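Local coordinates for SusD superfamily protein (Bacteroides fragilis NCTC 9343, PDB 3NQP) that probably binds sugar chains at the outer membrane of the bacterium, as other members of the SusD family do, at residues H42-G47 with G375-Y380; N244-D249 with A261-I266. All coordinates share one frame; numbering follows the deposited sequence.

Contact 1: residues H42-G47 with G375-Y380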
loop_
_atom_site.group_PDB
_atom_site.type_symbol
_atom_site.label_atom_id
_atom_site.label_comp_id
_atom_site.label_asym_id
_atom_site.label_seq_id
_atom_site.Cartn_x
_atom_site.Cartn_y
_atom_site.Cartn_z
ATOM N N HIS A 42 1.311 -6.789 -2.925
ATOM C CA HIS A 42 0.517 -5.588 -3.158
ATOM C C HIS A 42 1.137 -4.373 -2.437
ATOM O O HIS A 42 1.306 -3.282 -3.020
ATOM C CB HIS A 42 -0.937 -5.799 -2.733
ATOM C CG HIS A 42 -1.709 -4.533 -2.631
ATOM N ND1 HIS A 42 -2.193 -3.870 -3.734
ATOM C CD2 HIS A 42 -2.048 -3.775 -1.557
ATOM C CE1 HIS A 42 -2.805 -2.758 -3.348
ATOM N NE2 HIS A 42 -2.711 -2.667 -2.029
ATOM N N THR A 43 1.466 -4.564 -1.163
ATOM C CA THR A 43 1.871 -3.490 -0.301
ATOM C C THR A 43 3.376 -3.250 -0.438
ATOM O O THR A 43 3.819 -2.109 -0.706
ATOM C CB THR A 43 1.494 -3.808 1.159
ATOM O OG1 THR A 43 0.060 -3.767 1.291
ATOM C CG2 THR A 43 2.170 -2.859 2.141
ATOM N N ILE A 44 4.159 -4.301 -0.305
ATOM C CA ILE A 44 5.637 -4.130 -0.261
ATOM C C ILE A 44 6.211 -4.147 -1.701
ATOM O O ILE A 44 6.762 -3.153 -2.157
ATOM C CB ILE A 44 6.342 -5.152 0.587
ATOM C CG1 ILE A 44 5.794 -5.176 2.041
ATOM C CG2 ILE A 44 7.859 -4.902 0.560
ATOM C CD1 ILE A 44 6.010 -3.921 2.897
ATOM N N THR A 45 6.083 -5.241 -2.434
ATOM C CA THR A 45 6.729 -5.326 -3.761
ATOM C C THR A 45 6.293 -4.211 -4.709
ATOM O O THR A 45 7.142 -3.514 -5.258
ATOM C CB THR A 45 6.563 -6.723 -4.405
ATOM O OG1 THR A 45 6.814 -7.689 -3.379
ATOM C CG2 THR A 45 7.529 -6.917 -5.607
ATOM N N PHE A 46 4.988 -4.020 -4.829
ATOM C CA PHE A 46 4.404 -3.047 -5.750
ATOM C C PHE A 46 4.367 -1.614 -5.131
ATOM O O PHE A 46 4.750 -0.650 -5.767
ATOM C CB PHE A 46 2.986 -3.446 -6.086
ATOM C CG PHE A 46 2.838 -4.675 -6.940
ATOM C CD1 PHE A 46 3.878 -5.185 -7.723
ATOM C CD2 PHE A 46 1.596 -5.260 -7.062
ATOM C CE1 PHE A 46 3.663 -6.303 -8.558
ATOM C CE2 PHE A 46 1.378 -6.375 -7.923
ATOM C CZ PHE A 46 2.426 -6.905 -8.639
ATOM N N GLY A 47 3.950 -1.499 -3.874
ATOM C CA GLY A 47 3.677 -0.200 -3.274
ATOM C C GLY A 47 4.886 0.516 -2.712
ATOM O O GLY A 47 4.915 1.747 -2.731
ATOM N N GLY A 375 0.447 -9.020 12.743
ATOM C CA GLY A 375 -0.096 -7.695 12.442
ATOM C C GLY A 375 -0.933 -7.728 11.151
ATOM O O GLY A 375 -0.524 -8.339 10.182
ATOM N N ASP A 376 -2.112 -7.123 11.142
ATOM C CA ASP A 376 -2.952 -7.168 9.933
ATOM C C ASP A 376 -2.368 -6.227 8.889
ATOM O O ASP A 376 -1.719 -5.219 9.235
ATOM C CB ASP A 376 -4.387 -6.714 10.234
ATOM C CG ASP A 376 -5.262 -7.814 10.877
ATOM O OD1 ASP A 376 -4.766 -8.948 11.098
ATOM O OD2 ASP A 376 -6.465 -7.497 11.158
ATOM N N TYR A 377 -2.561 -6.557 7.609
ATOM C CA TYR A 377 -2.097 -5.659 6.534
ATOM C C TYR A 377 -3.229 -4.689 6.128
ATOM O O TYR A 377 -4.168 -5.076 5.417
ATOM C CB TYR A 377 -1.556 -6.497 5.338
ATOM C CG TYR A 377 -0.043 -6.584 5.283
ATOM C CD1 TYR A 377 0.701 -6.938 6.405
ATOM C CD2 TYR A 377 0.658 -6.224 4.144
ATOM C CE1 TYR A 377 2.072 -6.985 6.357
ATOM C CE2 TYR A 377 2.028 -6.233 4.112
ATOM C CZ TYR A 377 2.734 -6.607 5.198
ATOM O OH TYR A 377 4.105 -6.572 5.135
ATOM N N ILE A 378 -3.156 -3.444 6.598
ATOM C CA ILE A 378 -4.244 -2.465 6.355
ATOM C C ILE A 378 -4.062 -1.967 4.945
ATOM O O ILE A 378 -2.952 -1.539 4.603
ATOM C CB ILE A 378 -4.147 -1.255 7.326
ATOM C CG1 ILE A 378 -4.197 -1.768 8.769
ATOM C CG2 ILE A 378 -5.232 -0.186 6.953
ATOM C CD1 ILE A 378 -3.882 -0.774 9.881
ATOM N N PHE A 379 -5.108 -2.076 4.120
ATOM C CA PHE A 379 -5.113 -1.538 2.777
ATOM C C PHE A 379 -5.722 -0.135 2.745
ATOM O O PHE A 379 -5.202 0.716 2.055
ATOM C CB PHE A 379 -5.902 -2.453 1.824
ATOM C CG PHE A 379 -5.185 -3.705 1.431
ATOM C CD1 PHE A 379 -3.933 -4.031 1.924
ATOM C CD2 PHE A 379 -5.806 -4.580 0.570
ATOM C CE1 PHE A 379 -3.295 -5.203 1.511
ATOM C CE2 PHE A 379 -5.178 -5.738 0.150
ATOM C CZ PHE A 379 -3.939 -6.054 0.610
ATOM N N TYR A 380 -6.819 0.103 3.470
ATOM C CA TYR A 380 -7.399 1.452 3.559
ATOM C C TYR A 380 -7.708 1.785 5.010
ATOM O O TYR A 380 -8.363 0.984 5.666
ATOM C CB TYR A 380 -8.693 1.564 2.791
ATOM C CG TYR A 380 -8.565 1.292 1.340
ATOM C CD1 TYR A 380 -7.838 2.171 0.522
ATOM C CD2 TYR A 380 -9.112 0.159 0.764
ATOM C CE1 TYR A 380 -7.695 1.963 -0.796
ATOM C CE2 TYR A 380 -8.967 -0.067 -0.621
ATOM C CZ TYR A 380 -8.243 0.842 -1.389
ATOM O OH TYR A 380 -8.067 0.694 -2.755
HETATM O O HOH W 1 -0.881 -3.366 4.046
#
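His-42 and Thr-43 of helix 39-48 point toward Tyr-377 and Phe-379, which stand on the strand 377-381 of a two-stranded antiparallel sheet, and Ile-44 reaches Tyr-377 with the end of its side chain; this helix-on-sheet packing lies close to the centre of the SusD-family fold. Phe-379 sits at a classic beta bulge, where it and Tyr-380 both face Phe-267 of the neighbouring strand. His-42 CD2 lies over one face of the Phe-379 ring, off toward the rim and 3.6 Å from CE1 of Phe-379, with the ring planes inclined at 48°. The His-42 imidazole, turned away from its own backbone N (chi1 166°), meets the phenyl ring coming from the opposite direction, while His-42 ND1 is hydrogen-bonded to Asp-130. Phe-126 of helix 110-135 meets both rings and lies nearly parallel to that of Phe-379. Ile-44 CG1 packs at the edge of the Tyr-377 ring, 4.4 Å from CE2 of Tyr-377, and the phenol hydroxyl bonds to Asn-280. Beside it, Thr-43 CB packs 3.9 Å from CE2 of Tyr-377. No direct hydrogen bond joins the two segments; the polar link is a water. It lies in plane at the edge of the Phe-379 ring, 2.9 Å from Thr-43 OG1, and donates to the backbone O of Ile-378 at 2.8 Å.

Contact 2: residues N244-D249 with A261-I266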
loop_
_atom_site.group_PDB
_atom_site.type_symbol
_atom_site.label_atom_id
_atom_site.label_comp_id
_atom_site.label_asym_id
_atom_site.label_seq_id
_atom_site.Cartn_x
_atom_site.Cartn_y
_atom_site.Cartn_z
ATOM N N ASN A 244 -19.400 5.660 10.067
ATOM C CA ASN A 244 -18.993 5.739 11.455
ATOM C C ASN A 244 -17.516 5.578 11.688
ATOM O O ASN A 244 -17.113 5.137 12.752
ATOM C CB ASN A 244 -19.715 4.647 12.280
ATOM C CG ASN A 244 -21.210 4.822 12.288
ATOM O OD1 ASN A 244 -21.959 3.914 11.903
ATOM N ND2 ASN A 244 -21.657 6.011 12.675
ATOM N N LEU A 245 -16.704 5.910 10.694
ATOM C CA LEU A 245 -15.267 5.821 10.815
ATOM C C LEU A 245 -14.700 6.992 11.634
ATOM O O LEU A 245 -15.205 8.137 11.552
ATOM C CB LEU A 245 -14.619 5.785 9.411
ATOM C CG LEU A 245 -14.909 4.529 8.601
ATOM C CD1 LEU A 245 -14.831 4.762 7.064
ATOM C CD2 LEU A 245 -13.979 3.343 9.074
ATOM N N LYS A 246 -13.618 6.730 12.379
ATOM C CA LYS A 246 -12.946 7.780 13.143
ATOM C C LYS A 246 -11.468 7.519 13.231
ATOM O O LYS A 246 -11.084 6.395 13.408
ATOM C CB LYS A 246 -13.469 7.813 14.596
ATOM C CG LYS A 246 -14.983 7.926 14.746
ATOM C CD LYS A 246 -15.406 8.219 16.221
ATOM C CE LYS A 246 -16.287 7.115 16.800
ATOM N NZ LYS A 246 -17.488 6.884 15.941
HETATM N N MSE A 247 -10.655 8.572 13.211
HETATM C CA MSE A 247 -9.207 8.455 13.439
HETATM C C MSE A 247 -8.970 8.215 14.930
HETATM O O MSE A 247 -9.627 8.834 15.751
HETATM C CB MSE A 247 -8.532 9.736 12.995
HETATM C CG MSE A 247 -7.081 9.608 12.685
HETATM SE SE MSE A 247 -6.279 11.124 11.933
HETATM C CE MSE A 247 -7.223 12.486 12.926
ATOM N N LEU A 248 -8.087 7.278 15.271
ATOM C CA LEU A 248 -7.750 7.017 16.658
ATOM C C LEU A 248 -6.866 8.128 17.209
ATOM O O LEU A 248 -6.093 8.779 16.475
ATOM C CB LEU A 248 -7.073 5.652 16.839
ATOM C CG LEU A 248 -7.726 4.400 16.262
ATOM C CD1 LEU A 248 -6.935 3.156 16.747
ATOM C CD2 LEU A 248 -9.262 4.299 16.574
ATOM N N ASP A 249 -6.971 8.362 18.510
ATOM C CA ASP A 249 -6.077 9.323 19.146
ATOM C C ASP A 249 -4.616 8.887 19.128
ATOM O O ASP A 249 -3.750 9.733 19.055
ATOM C CB ASP A 249 -6.438 9.536 20.599
ATOM C CG ASP A 249 -7.688 10.379 20.788
ATOM O OD1 ASP A 249 -8.146 11.101 19.865
ATOM O OD2 ASP A 249 -8.205 10.296 21.902
ATOM N N ALA A 261 -9.267 -4.234 13.645
ATOM C CA ALA A 261 -10.583 -3.815 13.104
ATOM C C ALA A 261 -11.173 -2.642 13.878
ATOM O O ALA A 261 -12.380 -2.521 14.048
ATOM C CB ALA A 261 -11.546 -5.010 13.086
ATOM N N ASN A 262 -10.298 -1.750 14.310
ATOM C CA ASN A 262 -10.714 -0.509 14.994
ATOM C C ASN A 262 -11.356 0.511 14.054
ATOM O O ASN A 262 -11.418 0.329 12.831
ATOM C CB ASN A 262 -9.521 0.086 15.700
ATOM C CG ASN A 262 -8.409 0.425 14.746
ATOM O OD1 ASN A 262 -8.550 1.372 13.956
ATOM N ND2 ASN A 262 -7.280 -0.343 14.795
ATOM N N ASP A 263 -11.849 1.595 14.632
ATOM C CA ASP A 263 -12.696 2.556 13.910
ATOM C C ASP A 263 -11.968 3.364 12.808
ATOM O O ASP A 263 -12.608 4.012 12.012
ATOM C CB ASP A 263 -13.363 3.540 14.932
ATOM C CG ASP A 263 -14.486 2.883 15.736
ATOM O OD1 ASP A 263 -14.842 1.725 15.452
ATOM O OD2 ASP A 263 -15.007 3.539 16.637
ATOM N N GLU A 264 -10.644 3.353 12.783
ATOM C CA GLU A 264 -9.889 4.055 11.722
ATOM C C GLU A 264 -9.769 3.192 10.490
ATOM O O GLU A 264 -9.506 3.679 9.403
ATOM C CB GLU A 264 -8.492 4.382 12.245
ATOM C CG GLU A 264 -7.659 5.228 11.309
ATOM C CD GLU A 264 -6.432 5.834 11.993
ATOM O OE1 GLU A 264 -6.533 6.304 13.172
ATOM O OE2 GLU A 264 -5.381 5.927 11.330
ATOM N N ILE A 265 -9.898 1.883 10.653
ATOM C CA ILE A 265 -9.661 0.957 9.563
ATOM C C ILE A 265 -10.924 0.789 8.735
ATOM O O ILE A 265 -12.015 0.719 9.281
ATOM C CB ILE A 265 -9.177 -0.418 10.100
ATOM C CG1 ILE A 265 -7.748 -0.295 10.719
ATOM C CG2 ILE A 265 -9.150 -1.503 8.988
ATOM C CD1 ILE A 265 -7.263 -1.605 11.345
ATOM N N ILE A 266 -10.755 0.747 7.412
ATOM C CA ILE A 266 -11.822 0.467 6.466
ATOM C C ILE A 266 -11.721 -1.005 6.004
ATOM O O ILE A 266 -12.664 -1.775 6.148
ATOM C CB ILE A 266 -11.750 1.374 5.212
ATOM C CG1 ILE A 266 -12.193 2.807 5.523
ATOM C CG2 ILE A 266 -12.703 0.870 4.165
ATOM C CD1 ILE A 266 -11.142 3.860 5.695
#
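Glu-264 swings its CG anti to the backbone N (chi1 -174°) and continues extended, which carries the carboxylate alongside Met-247, a selenomethionine, to the backbone N of Leu-248. That N-H meets Glu-264 OE1 at 2.8 Å, nearly in line with the C-O bond of the carboxylate. Asn-262 holds CG between its backbone N and carbonyl carbon (chi1 60°), so that OD1 accepts from Glu-264 N through an in-plane lone pair, 3.1 Å away: an Asx turn, set within the type I beta turn Asn-262 to Ile-265. Asn-262 ND2 bonds to Asn-259 O. The turn presents Asp-263 O to the N-H of Lys-246 at 2.9 Å, a fairly straight bond (166° at the hydrogen) whose donor stands well above the carbonyl plane. Leu-245 CD1 packs 3.6 Å from CG1 of Ile-266, their side chains crossing at about a right angle, and Leu-248 CD1 lies 3.7 Å from OD1 of Asn-262. On the more exposed side, Lys-246 and Asp-263 run side by side, NZ of Lys-246 staying 4.2 Å from OD2 of Asp-263, too far for a salt bridge. Arg-412 makes a salt bridge to Glu-264 OE1 and also bonds Leu-248 O, while Arg-381 pairs with OE2. The loop is thus tied to the turn leading into strand 265-269 by a backbone bond and a carboxylate that, with two arginines beside it, is probably ionised.

In the fold
Strands 265-269 and 377-381 join the two contacts: they are antiparallel neighbours in one small sheet, and Tyr-380 O and Ile-266 N, 3.0 Å apart, probably share a hydrogen bond. Ile-378 also packs on Ile-265. Contact 1 is buried near the middle of the chain and brings together segments more than 300 residues apart, whereas contact 2, its centre about 17 Å from that of contact 1, closes a short loop nested inside and is partly open to solvent. Their chemistry follows this placement. At the core, aromatic and aliphatic packing prevails and a water provides the polar bridge; farther out, direct backbone and carboxylate hydrogen bonds hold a loop to the turn that leads into a strand, with charged side chains on the more exposed side.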